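Local atomic coordinates of CrataBL (Crataeva tapia, PDB entry 4IHZ), a protein that inhibits trypsin, probably inhibits factor Xa more strongly, and probably acts as a lectin for glucose and N-acetylglucosamine. Residues L35-Q40 against G96-T101; S66-I71 against W111-R116; S120-H125 against C133-I138; G137-G142 against R152-A157. All coordinates share one frame; numbering follows the deposited sequence.

The four contacts join strands and loops of one beta-trefoil. Contact 1 is a buried crossing between residues far apart in sequence, built from methyl groups, two threonine-aspartate hydrogen bonds and two bridging waters. Contact 2 is also buried, about 17 Å from contact 1 between centres, and relies on two aromatic rings, amides and an arginine. Contact 3 is partly buried and lies next to contact 2 in one sheet, where strands 112-117 and 120-125 are neighbours. Contact 4 lies at the surface and shares Gly137 and Ile138 of strand 134-139 with contact 3. Its chemistry is mostly ionic. Arg152 of contact 4 also reaches Leu97 of contact 1.

Contact 1 (L35-Q40 against G96-T101); sequences LDLITQ and GLVVTT
This is a buried crossing of two backbones in the beta-trefoil, where the run into strand 38-40 passes strand 96-100 at about 90°. Apolar side chains fill one part of it and polar groups close the end near Thr101. Leu37 CD2 lies 3.6 Å from Val98 CG2, and Leu35 CD1 touches the same methyl at 3.8 Å. Leu35 crosses Val98 and Thr100 at about a right angle. Its CG stands anti to the backbone N (chi1 -159°), which carries CD1 up to the methyls of both residues. Farther along, Ile38 uses two atoms for two neighbours. Its CG1 rests on Val99 CG1 at 3.8 Å, and its CD1 meets Thr101 CG2 at 3.7 Å.

Asp36 holds Thr101 twice. The amide Thr101 N donates to Asp36 O at 2.9 Å, in the carbonyl plane. The hydroxyl Thr101 OG1 donates to Asp36 OD2 at 2.7 Å, using the anti lone pair of that oxygen. The other carboxylate oxygen, OD1, takes the backbone N-H of Asn23, so both ends of this buried carboxylate have donors. One water accepts from Asp36 N and donates to Thr101 O. A second accepts from Ile38 N and lies 2.6 Å from Val99 O, to which it probably donates. These waters join backbone groups across the crossing.

Outside the two segments, Ile38 packs on Phe19 and Leu149, and Thr100 on Thr87 and Lys89. The contact joins strand 38-40, which pairs with strand 19-21, to strand 96-100, which pairs with strand 87-91, in a beta-trefoil consistent with the Kunitz-type inhibitor family.

Contact 2 (S66-I71 against W111-R116); sequences SHNLNI and WFRIER
Trp111 lies between two asparagines, Asn68 and Asn70, which approach opposite faces of its ring. Asn70 ND2 sits 3.2 Å above the plane, offset toward the rim, and its amide is turned 29° from the indole. Asn68 ND2 is farther off on the other face, while Asn68 CB touches Trp111 CE3 at 3.5 Å. The two amides are fixed from outside: Asn70 OD1 accepts from Arg106 N, and Asn68 ND2 donates to Gly129 O and Gln56 OE1.

Arg113 approaches Asn68 side-on. Its NE and NH2 each bond to Asn68 OD1 at 3.0 Å, both from the same face of the amide. The oxygen lies in the guanidinium plane, but the amide and guanidinium planes are 61° apart. The arginine chain is extended from CG to NE and runs past His67.

Ile71 reaches Phe112 over its face. Its CD1 lies 4.2 Å from the ring centroid in a CH-pi contact, and the two side chains cross at about a right angle. Leu69 and Phe112 form a single antiparallel hydrogen-bonded pair where beta-trefoil strands 69-71 and 112-116 cross at about 100°. Ser66 N adds a nearly straight bond to Ile114 O at 2.8 Å.

The donors to Asn68 OD1 stand above its carbonyl plane, so neither bond uses a lone pair directly. The positive guanidinium would probably polarise that amide and strengthen its N-H donors toward Gly129 and Gln56.

Contact 3 (S120-H125 against C133-I138); sequences SYKLVH and CRDVGI
Lys122 lays the end of its chain across the carboxylate of Asp135. Its CD and CE pass close to Asp135 OD1 before NZ closes a salt bridge to that atom at 3.0 Å. NZ meets OD1 on the syn side, 31° out of the carboxylate plane. The bond from NZ to Asp135 OD2 is weak, at 3.2 Å. Lys122 CG stands between the backbone N and the carbonyl carbon (chi1 65°), and the rest of the chain is extended, which brings NZ to the carboxylate. Glu115 OE1 gives the same ammonium group a second, long and weak ion pair.

Val124 lies beside Asp135, pointing the same way, with CG1 3.3 Å from Asp135 OD1. Its other methyl, CG2, packs on Cys133 CB at 3.6 Å. Cys133 is bonded through SG to Cys126, so the disulfide ties the chain just after His125 to the residue just before the returning strand.

The two segments are the arms of a beta hairpin in the four-strand sheet of the trefoil. Val124 and Asp135 form an antiparallel non-hydrogen-bonded pair. His125 and Arg134 form the next, hydrogen-bonded pair, with an amide-to-carbonyl bond in each direction. Val136 N bonds to Leu123 O at 2.8 Å, and here the strands start to diverge. Farther on, a water spans the gap, accepting from Leu123 N and donating to Val136 O at 2.8 Å.

The CB of His125 is on the face opposite Val124 and Asp135, but its ring leads away from strand 134-138. There NE2 bonds to Gly109 O, and the imidazole meets Phe112 edge-to-face.

Contact 4 (G137-G142 against R152-A157); sequences GIETVG and RDRPLA
A surface salt-bridge network of Glu139, Arg152 and Arg154 joins the end of strand 134-139 to the loop that follows strand 148-151. Arg154 NH2 donates to Glu139 OE2 at 2.6 Å, on the syn side and 33° out of the carboxylate plane. Arg154 NE adds a weak bond to the same oxygen. The two flat groups stand nearly upright to each other, with their planes 79° apart. Arg154 is bent at chi3 (-76°), which brings its guanidinium to the carboxylate of Glu139.

Arg152 takes a different position. Glu139 CG lies over one face of its guanidinium, and Val141 CG1 meets its edge, 3.6 Å from Arg152 NH1. The ion pair from NH1 to Glu139 OE1 is long, at 3.9 Å. Arg152 NH2 instead bonds to His94 O and Leu97 O, so in this beta-trefoil the arginine also ties the loop to strand 96-100.

Nearer the sheet, Gly137 CA makes a C-H...O contact with Arg154 O at 3.2 Å. The two backbones come this close at a residue without a side chain. Beside it, in one of the two conformers of Ile138, its CD1 packs on Leu156 CD2 at 3.7 Å, the two side chains meeting at a slant.

Contact 1 (L35-Q40 against G96-T101)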
loop_
_atom_site.group_PDB
_atom_site.type_symbol
_atom_site.label_atom_id
_atom_site.label_comp_id
_atom_site.label_asym_id
_atom_site.label_seq_id
_atom_site.Cartn_x
_atom_site.Cartn_y
_atom_site.Cartn_z
ATOM N N LEU A 35 -10.846 -2.128 -6.053
ATOM C CA LEU A 35 -10.802 -1.449 -7.358
ATOM C C LEU A 35 -10.817 0.056 -7.188
ATOM O O LEU A 35 -11.818 0.717 -7.457
ATOM C CB LEU A 35 -11.970 -1.919 -8.233
ATOM C CG LEU A 35 -11.693 -1.662 -9.717
ATOM C CD1 LEU A 35 -10.976 -2.856 -10.312
ATOM C CD2 LEU A 35 -13.021 -1.434 -10.432
ATOM N N ASP A 36 -9.678 0.585 -6.765
ATOM C CA ASP A 36 -9.597 1.999 -6.432
ATOM C C ASP A 36 -9.206 2.744 -7.707
ATOM O O ASP A 36 -8.030 2.874 -8.029
ATOM C CB ASP A 36 -8.562 2.205 -5.322
ATOM C CG ASP A 36 -8.558 3.631 -4.778
ATOM O OD1 ASP A 36 -9.655 4.204 -4.560
ATOM O OD2 ASP A 36 -7.440 4.194 -4.563
ATOM N N LEU A 37 -10.225 3.207 -8.424
ATOM C CA LEU A 37 -10.041 3.859 -9.718
ATOM C C LEU A 37 -9.362 5.200 -9.584
ATOM O O LEU A 37 -9.347 5.796 -8.501
ATOM C CB LEU A 37 -11.419 4.069 -10.373
ATOM C CG LEU A 37 -12.204 2.802 -10.638
ATOM C CD1 LEU A 37 -13.587 3.289 -11.040
ATOM C CD2 LEU A 37 -11.570 1.939 -11.739
ATOM N N ILE A 38 -8.841 5.706 -10.705
ATOM C CA ILE A 38 -8.304 7.063 -10.728
ATOM C C ILE A 38 -9.347 7.858 -11.514
ATOM O O ILE A 38 -9.527 7.626 -12.726
ATOM C CB ILE A 38 -6.946 7.112 -11.495
ATOM C CG1 ILE A 38 -5.878 6.218 -10.835
ATOM C CG2 ILE A 38 -6.445 8.574 -11.624
ATOM C CD1 ILE A 38 -5.588 6.581 -9.402
ATOM N N THR A 39 -10.046 8.764 -10.840
ATOM C CA THR A 39 -11.181 9.442 -11.460
ATOM C C THR A 39 -10.938 10.930 -11.618
ATOM O O THR A 39 -10.139 11.532 -10.887
ATOM C CB THR A 39 -12.507 9.218 -10.707
ATOM O OG1 THR A 39 -12.341 9.627 -9.349
ATOM C CG2 THR A 39 -12.896 7.708 -10.774
ATOM N N GLN A 40 -11.652 11.539 -12.544
ATOM C CA GLN A 40 -11.444 12.913 -12.878
ATOM C C GLN A 40 -12.288 13.845 -12.015
ATOM O O GLN A 40 -13.472 13.596 -11.776
ATOM C CB GLN A 40 -11.766 13.114 -14.368
ATOM C CG GLN A 40 -11.281 14.470 -14.879
ATOM C CD GLN A 40 -11.457 14.620 -16.350
ATOM O OE1 GLN A 40 -12.437 14.117 -16.938
ATOM N NE2 GLN A 40 -10.536 15.335 -16.974
ATOM N N GLY A 96 -13.918 -3.770 -18.794
ATOM C CA GLY A 96 -12.567 -4.101 -19.219
ATOM C C GLY A 96 -11.528 -3.665 -18.218
ATOM O O GLY A 96 -11.809 -3.560 -17.011
ATOM N N LEU A 97 -10.334 -3.421 -18.735
ATOM C CA LEU A 97 -9.209 -3.043 -17.881
ATOM C C LEU A 97 -9.409 -1.625 -17.418
ATOM O O LEU A 97 -9.919 -0.779 -18.143
ATOM C CB LEU A 97 -7.877 -3.122 -18.642
ATOM C CG LEU A 97 -7.500 -4.469 -19.293
ATOM C CD1 LEU A 97 -6.264 -4.377 -20.216
ATOM C CD2 LEU A 97 -7.335 -5.564 -18.263
ATOM N N VAL A 98 -8.947 -1.382 -16.201
ATOM C CA VAL A 98 -8.988 -0.051 -15.563
ATOM C C VAL A 98 -7.688 0.200 -14.830
ATOM O O VAL A 98 -7.035 -0.739 -14.363
ATOM C CB VAL A 98 -10.196 0.102 -14.578
ATOM C CG1 VAL A 98 -11.505 -0.054 -15.320
ATOM C CG2 VAL A 98 -10.166 -0.945 -13.450
ATOM N N VAL A 99 -7.307 1.463 -14.778
ATOM C CA VAL A 99 -6.176 1.866 -13.879
ATOM C C VAL A 99 -6.688 1.843 -12.463
ATOM O O VAL A 99 -7.770 2.348 -12.189
ATOM C CB VAL A 99 -5.649 3.248 -14.259
ATOM C CG1 VAL A 99 -4.496 3.653 -13.310
ATOM C CG2 VAL A 99 -5.093 3.265 -15.688
ATOM N N THR A 100 -5.886 1.311 -11.534
ATOM C CA THR A 100 -6.247 1.407 -10.094
ATOM C C THR A 100 -5.014 1.678 -9.289
ATOM O O THR A 100 -3.896 1.567 -9.792
ATOM C CB THR A 100 -6.871 0.134 -9.531
ATOM O OG1 THR A 100 -5.851 -0.883 -9.453
ATOM C CG2 THR A 100 -8.022 -0.370 -10.438
ATOM N N THR A 101 -5.237 1.977 -8.014
ATOM C CA THR A 101 -4.107 1.953 -7.112
ATOM C C THR A 101 -3.994 0.525 -6.528
ATOM O O THR A 101 -4.658 -0.394 -6.982
ATOM C CB THR A 101 -4.240 2.991 -5.971
ATOM O OG1 THR A 101 -5.364 2.638 -5.170
ATOM C CG2 THR A 101 -4.453 4.457 -6.542
HETATM O O HOH W 1 -7.319 -1.231 -6.429
HETATM O O HOH W 2 -9.206 4.252 -13.165
#

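Contact 2 (S66-I71 against W111-R116)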
loop_
_atom_site.group_PDB
_atom_site.type_symbol
_atom_site.label_atom_id
_atom_site.label_comp_id
_atom_site.label_asym_id
_atom_site.label_seq_id
_atom_site.Cartn_x
_atom_site.Cartn_y
_atom_site.Cartn_z
ATOM N N SER A 66 9.318 6.908 -22.838
ATOM C CA SER A 66 9.290 5.632 -23.534
ATOM C C SER A 66 10.075 4.544 -22.804
ATOM O O SER A 66 10.690 3.674 -23.426
ATOM C CB SER A 66 9.771 5.812 -24.996
ATOM O OG SER A 66 8.831 6.585 -25.693
ATOM N N HIS A 67 10.029 4.593 -21.464
ATOM C CA HIS A 67 10.837 3.710 -20.599
ATOM C C HIS A 67 9.998 3.328 -19.367
ATOM O O HIS A 67 9.328 4.178 -18.782
ATOM C CB HIS A 67 12.113 4.458 -20.187
ATOM C CG HIS A 67 12.932 3.768 -19.142
ATOM N ND1 HIS A 67 14.008 2.962 -19.448
ATOM C CD2 HIS A 67 12.840 3.776 -17.788
ATOM C CE1 HIS A 67 14.542 2.501 -18.327
ATOM N NE2 HIS A 67 13.851 2.980 -17.304
ATOM N N ASN A 68 10.000 2.043 -19.013
ATOM C CA ASN A 68 9.209 1.548 -17.857
ATOM C C ASN A 68 9.398 2.392 -16.622
ATOM O O ASN A 68 10.535 2.699 -16.237
ATOM C CB ASN A 68 9.642 0.122 -17.499
ATOM C CG ASN A 68 9.159 -0.914 -18.500
ATOM O OD1 ASN A 68 8.250 -0.669 -19.280
ATOM N ND2 ASN A 68 9.776 -2.109 -18.455
ATOM N N LEU A 69 8.286 2.742 -15.977
ATOM C CA LEU A 69 8.323 3.395 -14.694
ATOM C C LEU A 69 7.129 2.936 -13.850
ATOM O O LEU A 69 6.157 2.342 -14.373
ATOM C CB LEU A 69 8.306 4.915 -14.835
ATOM C CG LEU A 69 7.299 5.513 -15.819
ATOM C CD1 LEU A 69 5.948 5.576 -15.104
ATOM C CD2 LEU A 69 7.726 6.909 -16.242
ATOM N N ASN A 70 7.231 3.167 -12.549
ATOM C CA ASN A 70 6.084 3.028 -11.668
ATOM C C ASN A 70 5.539 4.408 -11.401
ATOM O O ASN A 70 6.255 5.403 -11.501
ATOM C CB ASN A 70 6.440 2.323 -10.350
ATOM C CG ASN A 70 6.803 0.865 -10.544
ATOM O OD1 ASN A 70 7.484 0.295 -9.727
ATOM N ND2 ASN A 70 6.426 0.288 -11.691
ATOM N N ILE A 71 4.266 4.460 -11.051
ATOM C CA ILE A 71 3.591 5.694 -10.693
ATOM C C ILE A 71 2.970 5.417 -9.342
ATOM O O ILE A 71 2.386 4.346 -9.131
ATOM C CB ILE A 71 2.459 6.008 -11.658
ATOM C CG1 ILE A 71 2.989 6.125 -13.087
ATOM C CG2 ILE A 71 1.740 7.327 -11.242
ATOM C CD1 ILE A 71 1.844 6.249 -14.104
ATOM N N TRP A 111 4.002 -1.554 -14.589
ATOM C CA TRP A 111 4.783 -0.717 -15.481
ATOM C C TRP A 111 3.952 0.154 -16.409
ATOM O O TRP A 111 3.101 -0.335 -17.191
ATOM C CB TRP A 111 5.743 -1.590 -16.308
ATOM C CG TRP A 111 6.736 -2.336 -15.426
ATOM C CD1 TRP A 111 6.815 -3.692 -15.239
ATOM C CD2 TRP A 111 7.761 -1.757 -14.596
ATOM N NE1 TRP A 111 7.836 -3.998 -14.365
ATOM C CE2 TRP A 111 8.439 -2.841 -13.954
ATOM C CE3 TRP A 111 8.183 -0.442 -14.333
ATOM C CZ2 TRP A 111 9.518 -2.645 -13.076
ATOM C CZ3 TRP A 111 9.260 -0.244 -13.447
ATOM C CH2 TRP A 111 9.911 -1.346 -12.825
ATOM N N PHE A 112 4.220 1.448 -16.319
ATOM C CA PHE A 112 3.660 2.425 -17.266
ATOM C C PHE A 112 4.812 3.102 -17.981
ATOM O O PHE A 112 5.979 2.957 -17.585
ATOM C CB PHE A 112 2.860 3.485 -16.490
ATOM C CG PHE A 112 1.643 2.945 -15.799
ATOM C CD1 PHE A 112 0.382 3.105 -16.381
ATOM C CD2 PHE A 112 1.745 2.295 -14.542
ATOM C CE1 PHE A 112 -0.754 2.631 -15.759
ATOM C CE2 PHE A 112 0.613 1.805 -13.901
ATOM C CZ PHE A 112 -0.639 1.984 -14.480
ATOM N N ARG A 113 4.498 3.875 -19.018
ATOM C CA ARG A 113 5.489 4.756 -19.604
ATOM C C ARG A 113 4.830 6.074 -19.931
ATOM O O ARG A 113 3.619 6.131 -20.131
ATOM C CB ARG A 113 6.072 4.176 -20.921
ATOM C CG ARG A 113 6.731 2.827 -20.706
ATOM C CD ARG A 113 7.214 2.239 -22.026
ATOM N NE ARG A 113 7.768 0.923 -21.727
ATOM C CZ ARG A 113 8.470 0.191 -22.580
ATOM N NH1 ARG A 113 8.710 0.645 -23.809
ATOM N NH2 ARG A 113 8.924 -0.988 -22.189
ATOM N N ILE A 114 5.654 7.117 -20.007
ATOM C CA ILE A 114 5.230 8.430 -20.514
ATOM C C ILE A 114 5.766 8.515 -21.948
ATOM O O ILE A 114 6.967 8.334 -22.173
ATOM C CB ILE A 114 5.819 9.572 -19.686
ATOM C CG1 ILE A 114 5.295 9.490 -18.245
ATOM C CG2 ILE A 114 5.443 10.939 -20.312
ATOM C CD1 ILE A 114 5.980 10.484 -17.261
ATOM N N GLU A 115 4.871 8.739 -22.901
ATOM C CA GLU A 115 5.296 8.854 -24.320
ATOM C C GLU A 115 4.868 10.163 -24.889
ATOM O O GLU A 115 3.830 10.697 -24.501
ATOM C CB GLU A 115 4.737 7.712 -25.166
ATOM C CG GLU A 115 5.296 6.346 -24.733
ATOM C CD GLU A 115 4.739 5.156 -25.480
ATOM O OE1 GLU A 115 3.854 5.319 -26.356
ATOM O OE2 GLU A 115 5.182 4.019 -25.159
ATOM N N ARG A 116 5.642 10.691 -25.846
ATOM C CA ARG A 116 5.162 11.897 -26.527
ATOM C C ARG A 116 3.937 11.591 -27.383
ATOM O O ARG A 116 3.816 10.518 -27.963
ATOM C CB ARG A 116 6.237 12.532 -27.398
ATOM C CG ARG A 116 7.405 13.040 -26.583
ATOM C CD ARG A 116 8.268 13.963 -27.406
ATOM N NE ARG A 116 9.299 14.585 -26.560
ATOM C CZ ARG A 116 9.080 15.628 -25.750
ATOM N NH1 ARG A 116 7.881 16.189 -25.654
ATOM N NH2 ARG A 116 10.079 16.089 -25.009
HETATM O O HOH W 3 8.527 6.635 -19.656
#

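Contact 3 (S120-H125 against C133-I138)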
loop_
_atom_site.group_PDB
_atom_site.type_symbol
_atom_site.label_atom_id
_atom_site.label_comp_id
_atom_site.label_asym_id
_atom_site.label_seq_id
_atom_site.Cartn_x
_atom_site.Cartn_y
_atom_site.Cartn_z
ATOM N N SER A 120 2.147 17.123 -26.743
ATOM C CA SER A 120 1.990 16.793 -25.317
ATOM C C SER A 120 2.455 15.367 -25.056
ATOM O O SER A 120 3.365 14.861 -25.727
ATOM C CB SER A 120 0.547 16.973 -24.856
ATOM O OG SER A 120 -0.308 16.145 -25.577
ATOM N N TYR A 121 1.857 14.723 -24.051
ATOM C CA TYR A 121 2.270 13.394 -23.651
ATOM C C TYR A 121 1.066 12.493 -23.585
ATOM O O TYR A 121 -0.079 12.951 -23.643
ATOM C CB TYR A 121 2.989 13.441 -22.292
ATOM C CG TYR A 121 4.271 14.237 -22.297
ATOM C CD1 TYR A 121 5.477 13.649 -22.748
ATOM C CD2 TYR A 121 4.297 15.556 -21.877
ATOM C CE1 TYR A 121 6.662 14.378 -22.754
ATOM C CE2 TYR A 121 5.492 16.292 -21.896
ATOM C CZ TYR A 121 6.666 15.679 -22.330
ATOM O OH TYR A 121 7.857 16.379 -22.348
ATOM N N LYS A 122 1.321 11.206 -23.448
ATOM C CA LYS A 122 0.297 10.272 -23.053
ATOM C C LYS A 122 0.909 9.272 -22.083
ATOM O O LYS A 122 2.128 9.049 -22.063
ATOM C CB LYS A 122 -0.269 9.531 -24.256
ATOM C CG LYS A 122 0.718 8.624 -24.971
ATOM C CD LYS A 122 0.072 7.960 -26.167
ATOM C CE LYS A 122 1.127 7.152 -26.923
ATOM N NZ LYS A 122 0.540 6.438 -28.103
ATOM N N LEU A 123 0.056 8.704 -21.244
ATOM C CA LEU A 123 0.444 7.556 -20.423
ATOM C C LEU A 123 0.064 6.282 -21.146
ATOM O O LEU A 123 -0.985 6.202 -21.822
ATOM C CB LEU A 123 -0.286 7.593 -19.066
ATOM C CG LEU A 123 0.029 8.770 -18.162
ATOM C CD1 LEU A 123 -0.799 8.545 -16.859
ATOM C CD2 LEU A 123 1.496 8.828 -17.857
ATOM N N VAL A 124 0.926 5.266 -21.019
ATOM C CA VAL A 124 0.617 3.946 -21.555
ATOM C C VAL A 124 0.878 2.949 -20.432
ATOM O O VAL A 124 1.675 3.214 -19.521
ATOM C CB VAL A 124 1.475 3.606 -22.826
ATOM C CG1 VAL A 124 1.298 4.705 -23.881
ATOM C CG2 VAL A 124 2.934 3.422 -22.434
ATOM N N HIS A 125 0.214 1.809 -20.490
ATOM C CA HIS A 125 0.516 0.754 -19.521
ATOM C C HIS A 125 1.105 -0.396 -20.325
ATOM O O HIS A 125 0.616 -0.693 -21.406
ATOM C CB HIS A 125 -0.740 0.299 -18.797
ATOM C CG HIS A 125 -0.475 -0.798 -17.817
ATOM N ND1 HIS A 125 -0.803 -2.114 -18.069
ATOM C CD2 HIS A 125 0.138 -0.782 -16.609
ATOM C CE1 HIS A 125 -0.427 -2.862 -17.044
ATOM N NE2 HIS A 125 0.170 -2.081 -16.157
ATOM N N CYS A 133 2.402 -1.546 -25.685
ATOM C CA CYS A 133 1.754 -1.022 -24.502
ATOM C C CYS A 133 0.356 -0.560 -24.914
ATOM O O CYS A 133 0.076 -0.376 -26.095
ATOM C CB CYS A 133 2.573 0.141 -23.942
ATOM S SG CYS A 133 4.297 -0.245 -23.549
ATOM N N ARG A 134 -0.523 -0.346 -23.936
ATOM C CA ARG A 134 -1.858 0.135 -24.220
ATOM C C ARG A 134 -1.986 1.579 -23.774
ATOM O O ARG A 134 -1.640 1.910 -22.650
ATOM C CB ARG A 134 -2.892 -0.703 -23.465
ATOM C CG ARG A 134 -3.134 -2.073 -24.102
ATOM C CD ARG A 134 -4.224 -2.824 -23.403
ATOM N NE ARG A 134 -4.325 -4.188 -23.937
ATOM C CZ ARG A 134 -3.965 -5.300 -23.292
ATOM N NH1 ARG A 134 -3.478 -5.272 -22.052
ATOM N NH2 ARG A 134 -4.098 -6.472 -23.920
ATOM N N ASP A 135 -2.521 2.423 -24.638
ATOM C CA ASP A 135 -2.688 3.843 -24.308
ATOM C C ASP A 135 -3.730 3.993 -23.201
ATOM O O ASP A 135 -4.778 3.364 -23.217
ATOM C CB ASP A 135 -3.149 4.633 -25.549
ATOM C CG ASP A 135 -2.048 4.794 -26.615
ATOM O OD1 ASP A 135 -0.876 4.438 -26.395
ATOM O OD2 ASP A 135 -2.375 5.290 -27.703
ATOM N N VAL A 136 -3.436 4.865 -22.245
ATOM C CA VAL A 136 -4.380 5.154 -21.169
ATOM C C VAL A 136 -5.232 6.349 -21.570
ATOM O O VAL A 136 -4.712 7.387 -22.024
ATOM C CB VAL A 136 -3.618 5.489 -19.893
ATOM C CG1 VAL A 136 -4.584 6.025 -18.835
ATOM C CG2 VAL A 136 -2.933 4.200 -19.385
ATOM N N GLY A 137 -6.542 6.158 -21.484
ATOM C CA GLY A 137 -7.501 7.190 -21.823
ATOM C C GLY A 137 -8.568 7.297 -20.771
ATOM O O GLY A 137 -8.474 6.692 -19.696
ATOM N N ILE A 138 -9.584 8.101 -21.065
ATOM C CA ILE A 138 -10.670 8.341 -20.128
ATOM C C ILE A 138 -11.914 7.527 -20.575
ATOM O O ILE A 138 -12.279 7.496 -21.769
ATOM C CB ILE A 138 -11.000 9.872 -20.051
ATOM C CG1 ILE A 138 -10.014 10.617 -19.159
ATOM C CG2 ILE A 138 -12.440 10.089 -19.562
ATOM C CD1 ILE A 138 -10.245 12.152 -19.147
HETATM O O HOH W 4 -2.713 9.277 -21.351
#

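Contact 4 (G137-G142 against R152-A157)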
loop_
_atom_site.group_PDB
_atom_site.type_symbol
_atom_site.label_atom_id
_atom_site.label_comp_id
_atom_site.label_asym_id
_atom_site.label_seq_id
_atom_site.Cartn_x
_atom_site.Cartn_y
_atom_site.Cartn_z
ATOM N N GLY A 137 -6.542 6.158 -21.484
ATOM C CA GLY A 137 -7.501 7.190 -21.823
ATOM C C GLY A 137 -8.568 7.297 -20.771
ATOM O O GLY A 137 -8.474 6.692 -19.696
ATOM N N ILE A 138 -9.584 8.101 -21.065
ATOM C CA ILE A 138 -10.670 8.341 -20.128
ATOM C C ILE A 138 -11.914 7.527 -20.575
ATOM O O ILE A 138 -12.279 7.496 -21.769
ATOM C CB ILE A 138 -11.000 9.872 -20.051
ATOM C CG1 ILE A 138 -10.014 10.617 -19.159
ATOM C CG2 ILE A 138 -12.440 10.089 -19.562
ATOM C CD1 ILE A 138 -10.245 12.152 -19.147
ATOM N N GLU A 139 -12.581 6.911 -19.601
ATOM C CA GLU A 139 -13.821 6.159 -19.875
ATOM C C GLU A 139 -14.895 6.515 -18.886
ATOM O O GLU A 139 -14.613 7.078 -17.853
ATOM C CB GLU A 139 -13.576 4.651 -19.800
ATOM C CG GLU A 139 -12.524 4.142 -20.769
ATOM C CD GLU A 139 -13.023 4.001 -22.206
ATOM O OE1 GLU A 139 -14.258 3.886 -22.435
ATOM O OE2 GLU A 139 -12.171 3.993 -23.125
ATOM N N THR A 140 -16.138 6.183 -19.218
ATOM C CA THR A 140 -17.253 6.435 -18.317
ATOM C C THR A 140 -18.078 5.185 -18.082
ATOM O O THR A 140 -18.847 5.150 -17.128
ATOM C CB THR A 140 -18.209 7.516 -18.844
ATOM O OG1 THR A 140 -18.768 7.082 -20.085
ATOM C CG2 THR A 140 -17.501 8.859 -19.056
ATOM N N VAL A 141 -17.935 4.170 -18.939
ATOM C CA VAL A 141 -18.827 3.013 -18.818
ATOM C C VAL A 141 -18.707 2.346 -17.438
ATOM O O VAL A 141 -17.602 2.004 -16.999
ATOM C CB VAL A 141 -18.647 1.972 -19.953
ATOM C CG1 VAL A 141 -17.228 1.443 -20.026
ATOM C CG2 VAL A 141 -19.642 0.824 -19.785
ATOM N N GLY A 142 -19.837 2.215 -16.743
ATOM C CA GLY A 142 -19.891 1.643 -15.402
ATOM C C GLY A 142 -19.399 2.563 -14.301
ATOM O O GLY A 142 -19.290 2.152 -13.141
ATOM N N ARG A 152 -7.145 1.547 -22.760
ATOM C CA ARG A 152 -7.968 0.994 -23.833
ATOM C C ARG A 152 -7.609 1.551 -25.186
ATOM O O ARG A 152 -8.486 1.631 -26.087
ATOM C CB ARG A 152 -9.448 1.182 -23.511
ATOM C CG ARG A 152 -9.827 0.445 -22.251
ATOM C CD ARG A 152 -11.308 0.333 -21.995
ATOM N NE ARG A 152 -11.527 -0.104 -20.618
ATOM C CZ ARG A 152 -12.688 -0.030 -19.977
ATOM N NH1 ARG A 152 -13.781 0.433 -20.595
ATOM N NH2 ARG A 152 -12.760 -0.427 -18.715
ATOM N N ASP A 153 -6.321 1.875 -25.337
ATOM C CA ASP A 153 -5.724 2.317 -26.608
ATOM C C ASP A 153 -6.347 3.528 -27.313
ATOM O O ASP A 153 -6.185 3.695 -28.533
ATOM C CB ASP A 153 -5.514 1.141 -27.567
ATOM C CG ASP A 153 -4.210 0.422 -27.301
ATOM O OD1 ASP A 153 -3.152 1.112 -27.142
ATOM O OD2 ASP A 153 -4.256 -0.824 -27.247
ATOM N N ARG A 154 -7.048 4.366 -26.548
ATOM C CA ARG A 154 -7.520 5.701 -27.003
ATOM C C ARG A 154 -6.876 6.767 -26.116
ATOM O O ARG A 154 -7.370 7.056 -25.019
ATOM C CB ARG A 154 -9.037 5.779 -26.909
ATOM C CG ARG A 154 -9.719 4.767 -27.805
ATOM C CD ARG A 154 -11.226 4.818 -27.666
ATOM N NE ARG A 154 -11.718 4.188 -26.434
ATOM C CZ ARG A 154 -11.916 2.880 -26.275
ATOM N NH1 ARG A 154 -11.617 2.023 -27.247
ATOM N NH2 ARG A 154 -12.407 2.416 -25.129
ATOM N N PRO A 155 -5.739 7.316 -26.545
ATOM C CA PRO A 155 -4.968 8.044 -25.539
ATOM C C PRO A 155 -5.583 9.372 -25.129
ATOM O O PRO A 155 -6.135 10.086 -25.968
ATOM C CB PRO A 155 -3.622 8.275 -26.206
ATOM C CG PRO A 155 -3.922 8.243 -27.690
ATOM C CD PRO A 155 -5.073 7.275 -27.863
ATOM N N LEU A 156 -5.495 9.654 -23.837
ATOM C CA LEU A 156 -5.754 10.999 -23.330
ATOM C C LEU A 156 -4.468 11.809 -23.436
ATOM O O LEU A 156 -3.440 11.439 -22.853
ATOM C CB LEU A 156 -6.196 10.927 -21.853
ATOM C CG LEU A 156 -6.420 12.306 -21.211
ATOM C CD1 LEU A 156 -7.573 13.083 -21.817
ATOM C CD2 LEU A 156 -6.615 12.110 -19.705
ATOM N N ALA A 157 -4.490 12.916 -24.178
ATOM C CA ALA A 157 -3.332 13.823 -24.142
ATOM C C ALA A 157 -3.210 14.513 -22.786
ATOM O O ALA A 157 -4.174 15.133 -22.307
ATOM C CB ALA A 157 -3.424 14.889 -25.231
HETATM O O HOH W 5 -9.254 9.541 -23.750
HETATM O O HOH W 6 -14.422 0.624 -23.374
#